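Local coordinates for protein naphthalene dioxygenase small subunit (Rhodococcus sp., PDB 2B1X) that forms the beta subunit of a Rieske non-heme iron oxygenase, naphthalene 1,2-dioxygenase, and probably serves mainly to build and steady the enzyme's mixed assembly with the large subunit, at residues E33-V38 with D72-R77; R138-R143 with F149-R154; V78-L81 with W87-D90. All blocks are in the same frame, centred on the assembly; numbering follows the deposited sequence.

Interaction 1: E33-V38 with D72-R77; sequences EWLALV and DSMEMR
Trp34 and Leu35 of helix 31-35 meet Met74 and Glu75 of helix 71-81. The contact is apolar packing between two helices of the NTF2-like cone, the fold of the ring-hydroxylating dioxygenase beta subunits. The segments come no closer than 7.1 Å between CA atoms, at Leu35 and Glu75, so the backbones stay apart, and Trp34 and Leu35 reach across with their side chains.

The side chains of Trp34 and Met74 cross at about a right angle. Trp34 presents the edge of its six-membered ring, and Met74 CG lies near the ring plane. The thioether forms a Met-aromatic contact. Met74 SD is 4.9 Å from the centroid of that ring and 69° off its normal, an oblique approach. Bends at chi2 (47°) and chi3 (83°) turn the thioether across the CZ3-CH2 edge, with CE at the end of its reach to CH2.

A face of the same indole carries CG1 of Val38, from the end of the type I turn Leu35-Val38. Trp34 NE1 bonds to Glu22 of helix 10-27, which fixes the ring from its other end.

Leu35 divides its two methyls between neighbouring residues of the second helix. Its side chain slides past Met74 in the opposite direction, and CD1 touches Met74 CG at 3.9 Å. CD2 rests over the backbone and aliphatic part of Glu75, on the more open side of the contact. Glu75 and Met76 also pack on His313 of a large subunit. The tightest touch between the helices is Trp34 CZ3 to Met74 CG, 3.5 Å.

Interaction 2: R138-R143 with F149-R154; sequences RTDVLR and FLMAKR
A beta hairpin of the large mixed sheet pairs strand 132-145 with strand 148-158, and a classic beta bulge interrupts it. Ala152 and Lys153 both face Val141. Ala152 N gives Val141 O a bond of 2.9 Å, while Lys153 N adds a weak one to the same oxygen. Val141 N returns a bond to Lys153 O. Past the bulge, Arg143 and Leu150 form a hydrogen-bonded pair with two nearly straight bonds.

Asp140 and Arg154 are a non-hydrogen-bonded pair joined by their side chains, which lie side by side and point the same way. Arg154 grips the carboxylate side-on. NE reaches Asp140 OD1 at 2.8 Å, and NH2 reaches Asp140 OD2 at 2.7 Å. Both oxygens lie near the guanidinium plane, but the carboxylate is turned 48° from it. Arg138 stacks flat on Arg154, with guanidinium centres 3.9 Å apart and planes at 15°. Met151 SD lies over the opposite face. The acids Asp140, Glu22 and the C-terminal carboxylate of Met172 probably offset the paired positive charges.

On the face of Val141 and Lys153, Ala152 CB lies over the guanidinium of Arg143, which is salt-bridged to Asp41 and Glu112. Strand 112-124 flanks strand 132-145 on its far side. On the face of Asp140 and Met151, helix 10-27 packs against Leu142, and it also meets Arg138 and Phe149.

Interaction 3: V78-L81 with W87-D90; sequences VLRL and WAED
Leu81 and Glu89 make the closest apolar touch between the last turn of helix 71-81 and the loop that follows it. The loop enters this contact with a short 3-10 segment, Trp87-Ala88. Leu81 CD2 lies 3.6 Å from Glu89 CB, and the two side chains run side by side, pointing the same way. The glutamate offers its aliphatic part here. Its chain bends at chi2 (-55°), and the carboxylate is bound by Arg123 and Ser93.

The other contact is a loose van der Waals one with a charged group. Ala88 CB sits at the edge of the Arg80 guanidinium, near its plane, 4.1 Å from NH2. Arg80 carries its CG anti to the backbone N (chi1 -164°), and a later bend at chi3 brings its end toward the loop.

Other polar bonds reach across subunits. Arg80 forms a salt bridge with Asp371 of a large subunit, whose carboxylate also accepts a bond from Ala88 N. The one acid thus ties helix and loop to the same partner. Asp90 OD1 accepts a bond from Arg54 N of a second copy of this protein.

Within the chain, this end of helix 71-81 packs through Val78 on helix 31-35. The loop leads on to strand 94-106, an outermost strand of this chain's sheet.

How the interactions relate
Along the chain the order is interaction 1, interaction 3, interaction 2, each closing before the next opens. Interactions 1 and 3 share helix 71-81. Their centres lie 13 Å apart, and Leu35 CD1 meets Val78 CG2 at 4.1 Å. Interaction 1 also touches the hairpin of interaction 2, 13 Å away between centres. There Leu37 O and Met151 N are 2.8 Å apart, probably hydrogen-bonded. Interactions 2 and 3 do not touch; their centres are 24 Å apart, on opposite sides of the chain's centre. Interaction 1 thus lies between the hairpin and the C-terminal end of helix 71-81. It packs on a large subunit, and interaction 3 meets large subunits and a second small subunit.

Interaction 1: E33-V38 with D72-R77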
# COMPACT_ATOMS: atom_id res chain seq x y z
N GLU B 33 22.46 4.44 26.64
CA GLU B 33 23.16 3.16 26.71
C GLU B 33 23.81 2.77 25.39
O GLU B 33 24.92 2.27 25.39
CB GLU B 33 22.22 2.03 27.15
CG GLU B 33 21.76 2.19 28.58
CD GLU B 33 21.06 0.95 29.12
OE1 GLU B 33 21.59 -0.18 28.92
OE2 GLU B 33 19.99 1.11 29.74
N TRP B 34 23.11 2.99 24.28
CA TRP B 34 23.66 2.70 22.97
C TRP B 34 24.91 3.55 22.72
O TRP B 34 25.92 3.07 22.18
CB TRP B 34 22.62 2.93 21.87
CG TRP B 34 23.16 2.66 20.50
CD1 TRP B 34 23.19 1.45 19.83
CD2 TRP B 34 23.77 3.60 19.63
NE1 TRP B 34 23.77 1.61 18.60
CE2 TRP B 34 24.14 2.92 18.45
CE3 TRP B 34 24.04 4.97 19.72
CZ2 TRP B 34 24.76 3.56 17.36
CZ3 TRP B 34 24.68 5.61 18.64
CH2 TRP B 34 25.03 4.90 17.48
N LEU B 35 24.85 4.82 23.11
CA LEU B 35 25.96 5.73 22.88
C LEU B 35 27.27 5.23 23.51
O LEU B 35 28.34 5.48 22.99
CB LEU B 35 25.60 7.15 23.35
CG LEU B 35 26.49 8.29 22.82
CD1 LEU B 35 26.46 8.35 21.28
CD2 LEU B 35 26.11 9.62 23.44
N ALA B 36 27.16 4.49 24.62
CA ALA B 36 28.30 3.90 25.29
C ALA B 36 28.96 2.76 24.47
O ALA B 36 30.08 2.35 24.78
CB ALA B 36 27.90 3.40 26.70
N LEU B 37 28.28 2.26 23.44
CA LEU B 37 28.85 1.20 22.61
C LEU B 37 29.73 1.73 21.50
O LEU B 37 30.31 0.96 20.72
CB LEU B 37 27.74 0.32 22.00
CG LEU B 37 26.74 -0.28 22.96
CD1 LEU B 37 25.63 -1.00 22.17
CD2 LEU B 37 27.43 -1.21 23.96
N VAL B 38 29.84 3.05 21.40
CA VAL B 38 30.57 3.58 20.27
C VAL B 38 31.92 4.11 20.65
O VAL B 38 32.20 4.44 21.79
CB VAL B 38 29.79 4.64 19.41
CG1 VAL B 38 28.37 4.14 19.07
CG2 VAL B 38 29.78 6.01 20.10
N ASP B 72 30.97 13.20 18.24
CA ASP B 72 30.36 14.44 18.72
C ASP B 72 28.92 14.64 18.14
O ASP B 72 28.01 15.07 18.83
CB ASP B 72 31.23 15.64 18.36
CG ASP B 72 32.52 15.72 19.19
OD1 ASP B 72 32.70 14.97 20.19
OD2 ASP B 72 33.42 16.54 18.91
N SER B 73 28.73 14.33 16.86
CA SER B 73 27.42 14.58 16.26
C SER B 73 26.41 13.52 16.66
O SER B 73 25.23 13.81 16.79
CB SER B 73 27.53 14.69 14.73
OG SER B 73 27.93 13.47 14.17
N MET B 74 26.88 12.30 16.85
CA MET B 74 26.04 11.23 17.38
C MET B 74 25.61 11.55 18.82
O MET B 74 24.48 11.26 19.20
CB MET B 74 26.80 9.90 17.34
CG MET B 74 25.96 8.65 17.46
SD MET B 74 24.45 8.63 16.37
CE MET B 74 25.11 8.10 14.85
N GLU B 75 26.50 12.16 19.60
CA GLU B 75 26.15 12.60 20.95
C GLU B 75 25.03 13.64 20.93
O GLU B 75 24.04 13.52 21.67
CB GLU B 75 27.39 13.16 21.68
CG GLU B 75 27.09 13.61 23.11
CD GLU B 75 28.33 14.03 23.86
OE1 GLU B 75 29.23 14.66 23.24
OE2 GLU B 75 28.43 13.72 25.07
N MET B 76 25.19 14.64 20.07
CA MET B 76 24.16 15.64 19.83
C MET B 76 22.79 15.01 19.49
O MET B 76 21.77 15.42 20.02
CB MET B 76 24.57 16.57 18.69
CG MET B 76 23.69 17.81 18.55
SD MET B 76 23.19 18.10 16.88
CE MET B 76 21.90 16.94 16.73
N ARG B 77 22.82 14.00 18.64
CA ARG B 77 21.61 13.28 18.21
C ARG B 77 20.91 12.69 19.44
O ARG B 77 19.70 12.81 19.57
CB ARG B 77 21.98 12.18 17.18
CG ARG B 77 20.86 11.64 16.30
CD ARG B 77 21.35 10.72 15.15
NE ARG B 77 22.24 11.42 14.19
CZ ARG B 77 21.82 12.28 13.25
NH1 ARG B 77 20.52 12.54 13.08
NH2 ARG B 77 22.69 12.89 12.45

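Interaction 2: R138-R143 with F149-R154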
# COMPACT_ATOMS: atom_id res chain seq x y z
N ARG B 138 24.40 -3.37 6.48
CA ARG B 138 25.30 -2.65 7.38
C ARG B 138 26.64 -3.32 7.34
O ARG B 138 26.72 -4.54 7.52
CB ARG B 138 24.78 -2.65 8.82
CG ARG B 138 23.29 -2.32 8.94
CD ARG B 138 22.86 -2.17 10.40
NE ARG B 138 23.12 -3.43 11.10
CZ ARG B 138 22.86 -3.66 12.38
NH1 ARG B 138 22.29 -2.73 13.14
NH2 ARG B 138 23.15 -4.86 12.89
N THR B 139 27.66 -2.53 7.06
CA THR B 139 29.04 -2.95 7.17
C THR B 139 29.70 -2.18 8.30
O THR B 139 29.78 -0.95 8.23
CB THR B 139 29.77 -2.72 5.81
OG1 THR B 139 29.02 -3.42 4.80
CG2 THR B 139 31.14 -3.41 5.78
N ASP B 140 30.17 -2.92 9.32
CA ASP B 140 30.69 -2.36 10.56
C ASP B 140 32.16 -2.74 10.78
O ASP B 140 32.67 -3.75 10.26
CB ASP B 140 29.92 -2.83 11.81
CG ASP B 140 28.42 -2.60 11.72
OD1 ASP B 140 27.95 -1.77 10.89
OD2 ASP B 140 27.61 -3.25 12.45
N VAL B 141 32.83 -1.91 11.55
CA VAL B 141 34.10 -2.28 12.16
C VAL B 141 33.86 -2.27 13.66
O VAL B 141 33.49 -1.25 14.24
CB VAL B 141 35.25 -1.34 11.74
CG1 VAL B 141 36.60 -1.71 12.44
CG2 VAL B 141 35.40 -1.37 10.23
N LEU B 142 34.03 -3.44 14.27
CA LEU B 142 33.96 -3.59 15.72
C LEU B 142 35.37 -3.75 16.30
O LEU B 142 36.22 -4.42 15.69
CB LEU B 142 33.11 -4.80 16.08
CG LEU B 142 31.63 -4.63 16.43
CD1 LEU B 142 30.96 -3.38 15.81
CD2 LEU B 142 30.88 -5.90 16.11
N ARG B 143 35.61 -3.16 17.47
CA ARG B 143 36.89 -3.21 18.15
C ARG B 143 36.71 -3.84 19.52
O ARG B 143 35.79 -3.46 20.24
CB ARG B 143 37.45 -1.81 18.34
CG ARG B 143 38.12 -1.24 17.12
CD ARG B 143 39.42 -0.53 17.40
NE ARG B 143 39.17 0.82 17.88
CZ ARG B 143 39.13 1.92 17.12
NH1 ARG B 143 39.35 1.86 15.82
NH2 ARG B 143 38.89 3.09 17.70
N PHE B 149 32.88 -5.33 22.96
CA PHE B 149 33.23 -4.65 21.72
C PHE B 149 32.69 -3.24 21.70
O PHE B 149 31.70 -2.92 22.36
CB PHE B 149 32.68 -5.40 20.51
CG PHE B 149 33.24 -6.77 20.33
CD1 PHE B 149 32.57 -7.88 20.81
CD2 PHE B 149 34.44 -6.96 19.65
CE1 PHE B 149 33.09 -9.15 20.64
CE2 PHE B 149 34.96 -8.23 19.47
CZ PHE B 149 34.28 -9.32 19.97
N LEU B 150 33.35 -2.40 20.92
CA LEU B 150 32.86 -1.07 20.61
C LEU B 150 32.81 -0.92 19.11
O LEU B 150 33.63 -1.51 18.39
CB LEU B 150 33.79 -0.00 21.16
CG LEU B 150 33.53 0.73 22.48
CD1 LEU B 150 32.65 -0.04 23.46
CD2 LEU B 150 34.85 1.11 23.12
N MET B 151 31.86 -0.12 18.65
CA MET B 151 31.71 0.15 17.24
C MET B 151 32.51 1.37 16.84
O MET B 151 32.23 2.48 17.28
CB MET B 151 30.24 0.35 16.88
CG MET B 151 29.97 0.45 15.37
SD MET B 151 28.23 0.29 15.04
CE MET B 151 27.68 1.98 15.56
N ALA B 152 33.46 1.15 15.94
CA ALA B 152 34.30 2.20 15.40
C ALA B 152 33.73 2.76 14.12
O ALA B 152 33.97 3.93 13.81
CB ALA B 152 35.72 1.68 15.16
N LYS B 153 32.99 1.94 13.38
CA LYS B 153 32.49 2.35 12.06
C LYS B 153 31.22 1.59 11.69
O LYS B 153 31.08 0.43 12.03
CB LYS B 153 33.56 2.12 10.98
CG LYS B 153 33.25 2.74 9.61
CD LYS B 153 34.34 2.38 8.59
CE LYS B 153 33.90 2.68 7.16
NZ LYS B 153 33.97 4.13 6.83
N ARG B 154 30.32 2.27 11.01
CA ARG B 154 29.19 1.62 10.38
C ARG B 154 28.81 2.37 9.12
O ARG B 154 28.69 3.62 9.14
CB ARG B 154 27.99 1.53 11.32
CG ARG B 154 26.71 1.05 10.61
CD ARG B 154 25.57 0.67 11.54
NE ARG B 154 25.87 -0.58 12.24
CZ ARG B 154 25.34 -0.93 13.41
NH1 ARG B 154 24.54 -0.08 14.03
NH2 ARG B 154 25.65 -2.09 13.96

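Interaction 3: V78-L81 with W87-D90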
# COMPACT_ATOMS: atom_id res chain seq x y z
N VAL B 78 21.70 12.10 20.35
CA VAL B 78 21.16 11.48 21.56
C VAL B 78 20.73 12.57 22.55
O VAL B 78 19.66 12.49 23.16
CB VAL B 78 22.16 10.48 22.20
CG1 VAL B 78 21.69 10.00 23.58
CG2 VAL B 78 22.43 9.30 21.26
N LEU B 79 21.54 13.60 22.70
CA LEU B 79 21.17 14.70 23.59
C LEU B 79 19.83 15.28 23.14
O LEU B 79 19.01 15.60 23.96
CB LEU B 79 22.25 15.78 23.63
CG LEU B 79 23.49 15.42 24.45
CD1 LEU B 79 24.69 16.33 24.05
CD2 LEU B 79 23.18 15.53 25.96
N ARG B 80 19.61 15.39 21.84
CA ARG B 80 18.37 15.96 21.33
C ARG B 80 17.18 15.11 21.77
O ARG B 80 16.20 15.62 22.29
CB ARG B 80 18.42 16.07 19.81
CG ARG B 80 17.37 17.00 19.23
CD ARG B 80 17.30 16.96 17.72
NE ARG B 80 16.33 16.01 17.23
CZ ARG B 80 15.01 16.20 17.26
NH1 ARG B 80 14.50 17.30 17.76
NH2 ARG B 80 14.19 15.29 16.74
N LEU B 81 17.31 13.80 21.61
CA LEU B 81 16.27 12.85 22.01
C LEU B 81 16.00 12.81 23.52
O LEU B 81 14.96 12.31 23.93
CB LEU B 81 16.59 11.45 21.47
CG LEU B 81 16.55 11.32 19.94
CD1 LEU B 81 17.36 10.13 19.46
CD2 LEU B 81 15.08 11.27 19.39
N TRP B 87 10.26 16.26 18.75
CA TRP B 87 8.87 15.97 18.35
C TRP B 87 8.73 14.80 17.41
O TRP B 87 7.72 14.12 17.47
CB TRP B 87 8.19 17.19 17.72
CG TRP B 87 8.31 18.46 18.55
CD1 TRP B 87 8.96 19.61 18.20
CD2 TRP B 87 7.74 18.70 19.84
NE1 TRP B 87 8.85 20.55 19.20
CE2 TRP B 87 8.10 20.01 20.22
CE3 TRP B 87 6.98 17.92 20.75
CZ2 TRP B 87 7.70 20.58 21.44
CZ3 TRP B 87 6.59 18.49 21.96
CH2 TRP B 87 6.94 19.81 22.29
N ALA B 88 9.72 14.61 16.52
CA ALA B 88 9.80 13.50 15.58
C ALA B 88 9.78 12.14 16.26
O ALA B 88 9.37 11.14 15.66
CB ALA B 88 11.08 13.60 14.71
N GLU B 89 10.26 12.08 17.49
CA GLU B 89 10.31 10.81 18.24
C GLU B 89 9.68 10.94 19.65
O GLU B 89 10.03 10.22 20.58
CB GLU B 89 11.77 10.31 18.30
CG GLU B 89 12.23 9.55 17.03
CD GLU B 89 11.31 8.37 16.67
OE1 GLU B 89 10.98 7.57 17.57
OE2 GLU B 89 10.94 8.21 15.48
N ASP B 90 8.76 11.87 19.79
CA ASP B 90 7.99 12.00 21.02
C ASP B 90 6.61 12.47 20.64
O ASP B 90 6.40 13.67 20.44
CB ASP B 90 8.63 13.04 21.92
CG ASP B 90 8.15 12.95 23.36
OD1 ASP B 90 7.11 12.29 23.62
OD2 ASP B 90 8.76 13.52 24.30